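Local structure of uncharacterized protein (Thermus thermophilus HB8, 4WVA) at residues 137-142 with 263-268; 187-192 with 202-207; 314-319 with 369-374. The protein hydrolyses mannosylglycerate, a solute that thermophiles accumulate under osmotic stress, to mannose and glycerate, and also cleaves glucosylglycerate. All blocks are in the same frame, centred on the assembly; numbering follows the deposited sequence. Where two conformers were deposited one is given.

Interaction 1. Residues 137-142 with 263-268; sequences AFHRWL and EEWIVR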
# COMPACT_ATOMS: atom_id res chain seq x y z
N ALA A 137 18.82 15.97 8.00
CA ALA A 137 19.42 16.97 7.12
C ALA A 137 19.97 16.35 5.84
O ALA A 137 19.92 16.95 4.77
CB ALA A 137 20.50 17.75 7.85
N PHE A 138 20.50 15.13 5.95
CA PHE A 138 20.98 14.40 4.79
C PHE A 138 19.80 14.03 3.86
O PHE A 138 19.87 14.25 2.64
CB PHE A 138 21.77 13.16 5.24
CG PHE A 138 22.22 12.25 4.12
CD1 PHE A 138 22.58 12.73 2.86
CD2 PHE A 138 22.32 10.88 4.35
CE1 PHE A 138 23.01 11.90 1.86
CE2 PHE A 138 22.77 10.03 3.35
CZ PHE A 138 23.11 10.53 2.10
N HIS A 139 18.74 13.48 4.42
CA HIS A 139 17.58 13.12 3.62
C HIS A 139 16.99 14.39 2.97
O HIS A 139 16.65 14.40 1.79
CB HIS A 139 16.54 12.42 4.47
CG HIS A 139 16.84 10.97 4.77
ND1 HIS A 139 18.07 10.51 5.20
CD2 HIS A 139 16.04 9.89 4.71
CE1 HIS A 139 18.00 9.20 5.38
NE2 HIS A 139 16.77 8.81 5.12
N ARG A 140 16.92 15.47 3.74
CA ARG A 140 16.42 16.72 3.19
C ARG A 140 17.25 17.21 2.00
O ARG A 140 16.70 17.67 1.00
CB ARG A 140 16.36 17.78 4.28
CG ARG A 140 15.75 19.07 3.81
CD ARG A 140 15.75 20.06 4.95
NE ARG A 140 14.92 19.61 6.07
CZ ARG A 140 15.33 19.41 7.31
NH1 ARG A 140 16.61 19.60 7.66
NH2 ARG A 140 14.44 19.03 8.22
N TRP A 141 18.58 17.14 2.13
CA TRP A 141 19.48 17.48 1.04
C TRP A 141 19.20 16.64 -0.20
O TRP A 141 19.19 17.15 -1.32
CB TRP A 141 20.96 17.35 1.49
CG TRP A 141 21.88 17.67 0.38
CD1 TRP A 141 22.33 18.91 0.04
CD2 TRP A 141 22.40 16.77 -0.59
NE1 TRP A 141 23.10 18.84 -1.08
CE2 TRP A 141 23.17 17.54 -1.49
CE3 TRP A 141 22.31 15.38 -0.79
CZ2 TRP A 141 23.84 16.97 -2.57
CZ3 TRP A 141 22.98 14.83 -1.86
CH2 TRP A 141 23.73 15.62 -2.73
N LEU A 142 19.01 15.34 -0.02
CA LEU A 142 18.74 14.48 -1.15
C LEU A 142 17.55 14.98 -1.97
O LEU A 142 17.67 15.10 -3.18
CB LEU A 142 18.53 13.02 -0.69
CG LEU A 142 19.76 12.25 -0.22
CD1 LEU A 142 19.33 10.95 0.44
CD2 LEU A 142 20.72 11.95 -1.37
N GLU A 263 7.04 11.64 6.49
CA GLU A 263 5.85 10.96 5.99
C GLU A 263 5.62 11.28 4.50
O GLU A 263 5.27 10.39 3.73
CB GLU A 263 4.61 11.35 6.80
CG GLU A 263 4.64 10.94 8.26
CD GLU A 263 3.68 11.73 9.12
OE1 GLU A 263 2.72 12.32 8.58
OE2 GLU A 263 3.90 11.79 10.34
N GLU A 264 5.82 12.53 4.12
CA GLU A 264 5.66 12.90 2.71
C GLU A 264 6.69 12.19 1.84
O GLU A 264 6.34 11.68 0.77
CB GLU A 264 5.76 14.42 2.51
CG GLU A 264 4.95 15.19 3.54
CD GLU A 264 4.38 16.50 3.03
OE1 GLU A 264 4.84 17.00 1.98
OE2 GLU A 264 3.45 17.01 3.70
N TRP A 265 7.93 12.09 2.31
CA TRP A 265 8.95 11.38 1.54
C TRP A 265 8.55 9.92 1.35
O TRP A 265 8.75 9.33 0.27
CB TRP A 265 10.32 11.43 2.21
CG TRP A 265 10.87 12.82 2.44
CD1 TRP A 265 10.59 13.94 1.73
CD2 TRP A 265 11.82 13.20 3.44
NE1 TRP A 265 11.30 15.00 2.23
CE2 TRP A 265 12.07 14.57 3.28
CE3 TRP A 265 12.49 12.51 4.46
CZ2 TRP A 265 12.93 15.28 4.11
CZ3 TRP A 265 13.36 13.21 5.27
CH2 TRP A 265 13.57 14.59 5.10
N ILE A 266 8.03 9.32 2.40
CA ILE A 266 7.65 7.91 2.37
C ILE A 266 6.51 7.66 1.36
O ILE A 266 6.57 6.74 0.55
CB ILE A 266 7.23 7.45 3.78
CG1 ILE A 266 8.45 7.40 4.71
CG2 ILE A 266 6.55 6.09 3.71
CD1 ILE A 266 8.15 7.17 6.17
N VAL A 267 5.47 8.48 1.44
CA VAL A 267 4.29 8.27 0.63
C VAL A 267 4.58 8.53 -0.84
O VAL A 267 4.24 7.72 -1.68
CB VAL A 267 3.13 9.13 1.16
CG1 VAL A 267 1.93 9.08 0.23
CG2 VAL A 267 2.76 8.63 2.55
N ARG A 268 5.27 9.63 -1.12
CA ARG A 268 5.65 9.94 -2.50
C ARG A 268 6.70 8.97 -3.03
O ARG A 268 6.69 8.62 -4.21
CB ARG A 268 6.06 11.41 -2.64
CG ARG A 268 4.92 12.32 -2.26
CD ARG A 268 5.20 13.81 -2.29
NE ARG A 268 4.08 14.55 -1.65
CZ ARG A 268 2.93 14.88 -2.24
NH1 ARG A 268 2.67 14.59 -3.51
NH2 ARG A 268 2.01 15.55 -1.55

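Interaction 2. Residues 187-192 with 202-207; sequences RRDVKH and EDYDRY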
# COMPACT_ATOMS: atom_id res chain seq x y z
N ARG A 187 45.70 5.65 -12.50
CA ARG A 187 44.92 4.67 -11.72
C ARG A 187 45.76 4.12 -10.57
O ARG A 187 46.95 3.86 -10.74
CB ARG A 187 44.47 3.48 -12.58
CG ARG A 187 43.52 3.77 -13.74
CD ARG A 187 42.05 3.81 -13.32
NE ARG A 187 41.53 2.50 -12.92
CZ ARG A 187 40.89 1.63 -13.71
NH1 ARG A 187 40.67 1.87 -14.99
NH2 ARG A 187 40.46 0.49 -13.19
N ARG A 188 45.14 3.94 -9.40
CA ARG A 188 45.81 3.34 -8.24
C ARG A 188 45.14 2.04 -7.76
O ARG A 188 45.74 1.30 -7.00
CB ARG A 188 45.88 4.32 -7.06
CG ARG A 188 46.48 5.69 -7.35
CD ARG A 188 47.99 5.67 -7.57
NE ARG A 188 48.82 5.53 -6.36
CZ ARG A 188 49.30 6.53 -5.60
NH1 ARG A 188 49.00 7.80 -5.85
NH2 ARG A 188 50.09 6.25 -4.55
N ASP A 189 43.90 1.79 -8.19
CA ASP A 189 43.17 0.57 -7.78
C ASP A 189 43.84 -0.70 -8.28
O ASP A 189 43.78 -1.75 -7.64
CB ASP A 189 41.69 0.61 -8.22
CG ASP A 189 41.50 0.87 -9.71
OD1 ASP A 189 42.07 1.86 -10.24
OD2 ASP A 189 40.73 0.12 -10.38
N VAL A 190 44.53 -0.57 -9.41
CA VAL A 190 45.23 -1.67 -10.05
C VAL A 190 46.49 -2.12 -9.30
O VAL A 190 47.08 -3.13 -9.66
CB VAL A 190 45.57 -1.31 -11.51
CG1 VAL A 190 44.30 -1.15 -12.32
CG2 VAL A 190 46.41 -0.05 -11.58
N LYS A 191 46.90 -1.39 -8.26
CA LYS A 191 47.96 -1.87 -7.34
C LYS A 191 47.44 -3.05 -6.51
O LYS A 191 48.20 -3.94 -6.12
CB LYS A 191 48.41 -0.75 -6.39
CG LYS A 191 49.40 -1.17 -5.29
CD LYS A 191 50.15 0.03 -4.71
CE LYS A 191 50.77 -0.24 -3.34
NZ LYS A 191 51.47 -1.54 -3.20
N HIS A 192 46.14 -3.05 -6.26
CA HIS A 192 45.52 -3.99 -5.32
C HIS A 192 44.65 -5.08 -5.94
O HIS A 192 44.44 -6.11 -5.31
CB HIS A 192 44.66 -3.21 -4.35
CG HIS A 192 45.30 -1.96 -3.87
ND1 HIS A 192 46.28 -1.95 -2.90
CD2 HIS A 192 45.13 -0.67 -4.24
CE1 HIS A 192 46.68 -0.71 -2.70
NE2 HIS A 192 46.00 0.08 -3.50
N GLU A 202 37.63 2.93 -20.15
CA GLU A 202 36.55 3.74 -20.73
C GLU A 202 35.55 4.15 -19.66
O GLU A 202 34.99 5.24 -19.69
CB GLU A 202 35.84 2.95 -21.83
CG GLU A 202 36.67 2.70 -23.09
CD GLU A 202 37.81 1.69 -22.90
OE1 GLU A 202 37.72 0.80 -22.02
OE2 GLU A 202 38.81 1.82 -23.63
N ASP A 203 35.37 3.28 -18.67
CA ASP A 203 34.56 3.62 -17.49
C ASP A 203 35.21 4.74 -16.67
O ASP A 203 34.60 5.78 -16.42
CB ASP A 203 34.37 2.40 -16.59
CG ASP A 203 33.69 1.27 -17.28
OD1 ASP A 203 32.56 1.45 -17.74
OD2 ASP A 203 34.29 0.20 -17.37
N TYR A 204 36.46 4.53 -16.25
CA TYR A 204 37.14 5.56 -15.48
C TYR A 204 37.24 6.90 -16.19
O TYR A 204 37.13 7.94 -15.57
CB TYR A 204 38.51 5.11 -14.99
CG TYR A 204 38.50 4.58 -13.58
CD1 TYR A 204 38.90 5.36 -12.50
CD2 TYR A 204 38.09 3.29 -13.33
CE1 TYR A 204 38.88 4.85 -11.20
CE2 TYR A 204 38.06 2.77 -12.05
CZ TYR A 204 38.46 3.54 -11.00
OH TYR A 204 38.43 2.99 -9.73
N ASP A 205 37.46 6.88 -17.51
CA ASP A 205 37.52 8.14 -18.26
C ASP A 205 36.26 8.97 -18.03
O ASP A 205 36.32 10.18 -17.78
CB ASP A 205 37.66 7.86 -19.76
CG ASP A 205 39.07 7.44 -20.15
OD1 ASP A 205 40.01 7.54 -19.33
OD2 ASP A 205 39.24 7.00 -21.31
N ARG A 206 35.12 8.29 -18.06
CA ARG A 206 33.82 8.93 -17.89
C ARG A 206 33.52 9.25 -16.42
O ARG A 206 32.97 10.30 -16.12
CB ARG A 206 32.74 8.08 -18.58
CG ARG A 206 32.93 8.09 -20.10
CD ARG A 206 32.22 6.98 -20.84
NE ARG A 206 32.39 7.20 -22.28
CZ ARG A 206 33.49 6.89 -22.96
NH1 ARG A 206 34.52 6.29 -22.37
NH2 ARG A 206 33.56 7.17 -24.27
N TYR A 207 33.93 8.39 -15.48
CA TYR A 207 33.88 8.74 -14.06
C TYR A 207 34.59 10.08 -13.78
O TYR A 207 34.09 10.94 -13.05
CB TYR A 207 34.49 7.64 -13.14
CG TYR A 207 33.94 6.22 -13.24
CD1 TYR A 207 32.70 5.94 -13.82
CD2 TYR A 207 34.66 5.14 -12.71
CE1 TYR A 207 32.22 4.64 -13.91
CE2 TYR A 207 34.20 3.83 -12.80
CZ TYR A 207 32.97 3.58 -13.39
OH TYR A 207 32.51 2.28 -13.48

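Interaction 3. Residues 314-319 with 369-374; sequences GRASLL and YGFAAL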
# COMPACT_ATOMS: atom_id res chain seq x y z
N GLY A 314 2.39 -10.51 -4.87
CA GLY A 314 2.43 -11.03 -6.24
C GLY A 314 3.70 -10.61 -6.94
O GLY A 314 4.40 -11.42 -7.56
N ARG A 315 4.02 -9.33 -6.83
CA ARG A 315 5.20 -8.78 -7.40
C ARG A 315 6.46 -9.40 -6.75
O ARG A 315 7.42 -9.74 -7.43
CB ARG A 315 5.17 -7.27 -7.22
CG ARG A 315 6.21 -6.53 -7.97
CD ARG A 315 5.74 -5.10 -8.20
NE ARG A 315 4.66 -5.06 -9.16
CZ ARG A 315 4.06 -3.97 -9.61
NH1 ARG A 315 4.46 -2.77 -9.21
NH2 ARG A 315 3.09 -4.09 -10.53
N ALA A 316 6.44 -9.57 -5.43
CA ALA A 316 7.52 -10.24 -4.73
C ALA A 316 7.69 -11.69 -5.22
O ALA A 316 8.81 -12.18 -5.37
CB ALA A 316 7.29 -10.22 -3.21
N SER A 317 6.57 -12.34 -5.51
CA SER A 317 6.62 -13.71 -6.02
C SER A 317 7.25 -13.76 -7.42
O SER A 317 7.98 -14.72 -7.72
CB SER A 317 5.23 -14.38 -5.98
OG SER A 317 4.49 -14.20 -7.17
N LEU A 318 7.00 -12.76 -8.25
CA LEU A 318 7.65 -12.69 -9.58
C LEU A 318 9.17 -12.48 -9.44
O LEU A 318 9.98 -13.08 -10.19
CB LEU A 318 6.99 -11.63 -10.47
CG LEU A 318 5.52 -11.95 -10.80
CD1 LEU A 318 4.86 -10.75 -11.45
CD2 LEU A 318 5.41 -13.15 -11.71
N LEU A 319 9.59 -11.65 -8.48
CA LEU A 319 11.01 -11.55 -8.17
C LEU A 319 11.60 -12.87 -7.65
O LEU A 319 12.73 -13.23 -8.02
CB LEU A 319 11.28 -10.41 -7.17
CG LEU A 319 11.13 -8.98 -7.71
CD1 LEU A 319 11.37 -7.96 -6.59
CD2 LEU A 319 12.11 -8.73 -8.86
N TYR A 369 8.82 -10.94 2.99
CA TYR A 369 7.70 -11.33 2.12
C TYR A 369 7.34 -12.82 2.26
O TYR A 369 6.51 -13.32 1.50
CB TYR A 369 8.00 -10.94 0.65
CG TYR A 369 7.72 -9.46 0.41
CD1 TYR A 369 8.67 -8.50 0.67
CD2 TYR A 369 6.46 -9.02 0.00
CE1 TYR A 369 8.41 -7.16 0.52
CE2 TYR A 369 6.18 -7.67 -0.14
CZ TYR A 369 7.16 -6.74 0.09
OH TYR A 369 6.94 -5.41 -0.07
N GLY A 370 7.92 -13.52 3.23
CA GLY A 370 7.57 -14.93 3.46
C GLY A 370 8.33 -15.97 2.66
O GLY A 370 8.05 -17.17 2.79
N PHE A 371 9.31 -15.52 1.87
CA PHE A 371 10.11 -16.41 1.02
C PHE A 371 11.32 -16.91 1.81
O PHE A 371 12.47 -16.55 1.55
CB PHE A 371 10.49 -15.69 -0.27
CG PHE A 371 9.31 -15.42 -1.16
CD1 PHE A 371 8.68 -14.18 -1.15
CD2 PHE A 371 8.79 -16.41 -1.97
CE1 PHE A 371 7.57 -13.94 -1.96
CE2 PHE A 371 7.68 -16.18 -2.77
CZ PHE A 371 7.07 -14.95 -2.76
N ALA A 372 11.04 -17.76 2.79
CA ALA A 372 12.06 -18.19 3.75
C ALA A 372 13.15 -19.04 3.09
O ALA A 372 14.34 -18.91 3.43
CB ALA A 372 11.41 -18.96 4.89
N ALA A 373 12.76 -19.91 2.16
CA ALA A 373 13.71 -20.80 1.50
C ALA A 373 14.72 -20.02 0.68
O ALA A 373 15.92 -20.29 0.71
CB ALA A 373 12.98 -21.80 0.61
N LEU A 374 14.22 -19.03 -0.05
CA LEU A 374 15.08 -18.17 -0.83
C LEU A 374 16.00 -17.34 0.06
O LEU A 374 17.20 -17.22 -0.21
CB LEU A 374 14.23 -17.29 -1.73
CG LEU A 374 14.80 -16.58 -2.95
CD1 LEU A 374 15.80 -17.39 -3.76
CD2 LEU A 374 13.60 -16.21 -3.82

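Interaction 1. Residues 137-142 with 263-268
Trp265 reaches from helix 260-275 to helix 121-146 and brings its indole against His139 and Arg140, a helix-to-helix contact within the (alpha/alpha)6-barrel fold of this glycoside hydrolase. The closest CA atoms, those of His139 and Trp265, are still 9.0 Å apart, so one large side chain does the bridging. The tight part lies at the six-membered ring of the indole: Trp265 CZ3 is 3.4 Å from His139 CB, while Trp265 CH2 approaches Arg140 N to 3.7 Å. His139 CG stands beside its own backbone N (chi1 -78°), which swings the imidazole past the indole; its nearest ring atom, CG, is 4.2 Å from Trp265 CZ3, and CB carries most of the touch. No hydrogen bond joins the two segments, and the evidence is for plain van der Waals packing. A second aromatic, Tyr143, stacks on Trp265, and Asn245 of helix 235-254 touches both Trp265 and His139.

The other side is looser. Arg140, which is exposed, has its first two torsions extended (chi1 -175°, chi2 -179°), carrying the guanidinium away from the indole toward Glu261, with which NH2 forms a salt bridge. What Arg140 leaves against the tryptophan is backbone and the root of its side chain, with CA 3.9 Å and CB 4.2 Å from Trp265 CZ2.

Interaction 2. Residues 187-192 with 202-207
Arg187, in the loop before helix 201-216, lays its guanidinium flat on the ring of Tyr204 on that helix. The first kind of interaction is cation-pi and CH-pi: the two planes are only 10° apart, Arg187 CZ is 3.7 Å from the centroid of the Tyr204 ring, and Arg187 CD lies over the same face, 17° off the ring normal. Bends at chi2 and chi3 fold the arginine chain back so that methylene and guanidinium share that face. Tyr207, three residues on, holds CD2 3.9 Å above the plane on the opposite face of Tyr204, offset toward the rim.

The second is ionic. Arg187 grips Asp189 of the same loop side-on, with NE to OD1 and NH2 to OD2, each at 2.8 Å and each nearly straight. Both oxygens offer their syn lone pairs and lie in the guanidinium plane, which fixes the rotation of the stacked group. Arg187 NH2 also bonds to Pro199 O.

The third is polar and runs through Arg198, a likely substrate-binding residue. The Asp189 carboxylate nears Tyr204 OH without a hydrogen bond; instead Arg198 joins the pair, NE in a salt bridge with Asp189 OD2 and NH2 hydrogen-bonded to Tyr204 OH. Asp189 and Tyr204, with Arg187 bracing both, are consistent with a second shell that holds Arg198 beside the active site, where Asp165 is the probable proton donor.

Interaction 3. Residues 314-319 with 369-374
Ala316 CB points into the corner between two aromatic rings, those of Tyr369 and Phe371. It is 3.5 Å from Tyr369 CD2 and 3.9 Å from Phe371 CE1, and the directions to these two atoms open an angle of about 93° at the methyl carbon. Tyr369 meets it with CG and CD2, the side of the ring near its root, while the far end reaches on to bond through OH to Pro311 O. Phe371, by contrast, touches with its outer end: CZ is 3.5 Å from Ser317 CA, and with CG anti to the carbonyl carbon (chi1 -68°) the phenyl is directed at the surface of helix 313-327.

The connection that presents these rings is a Schellman motif closing helix 356-368, with Gly370 at the C-prime position and a positive phi of 87°, followed at once by Phe371 as N-cap residue of helix 372-389. With an alanine in place of Phe371, Ser317 CA would probably lose the phenyl end that covers it and Ala316 CB would be left with Tyr369 as its aromatic neighbour across the contact, opening a gap beside helix 313-327. Other subunits approach here too: His312 of the second subunit stacks on the Tyr369 ring, and Gly370 of the third subunit packs on Ser317.

All three contacts lie in one glycoside hydrolase domain, well separated. The centres of interactions 1 and 2, 1 and 3, and 2 and 3 are about 33, 28 and 37 Å apart, with no direct touch between any two. Along the chain, interaction 2 falls within the span between the two segments of interaction 1, and interaction 3 follows both. Interaction 2 sits across the chain's centre from the other two and lies nearest the probable proton donor and Arg198, while interaction 3 is away from the known sites. The segments of interactions 1 and 3 both reach neighbouring subunits of the three-chain assembly, and helices 260-275 and 313-327 are joined by the Glu274-Arg315 salt bridge.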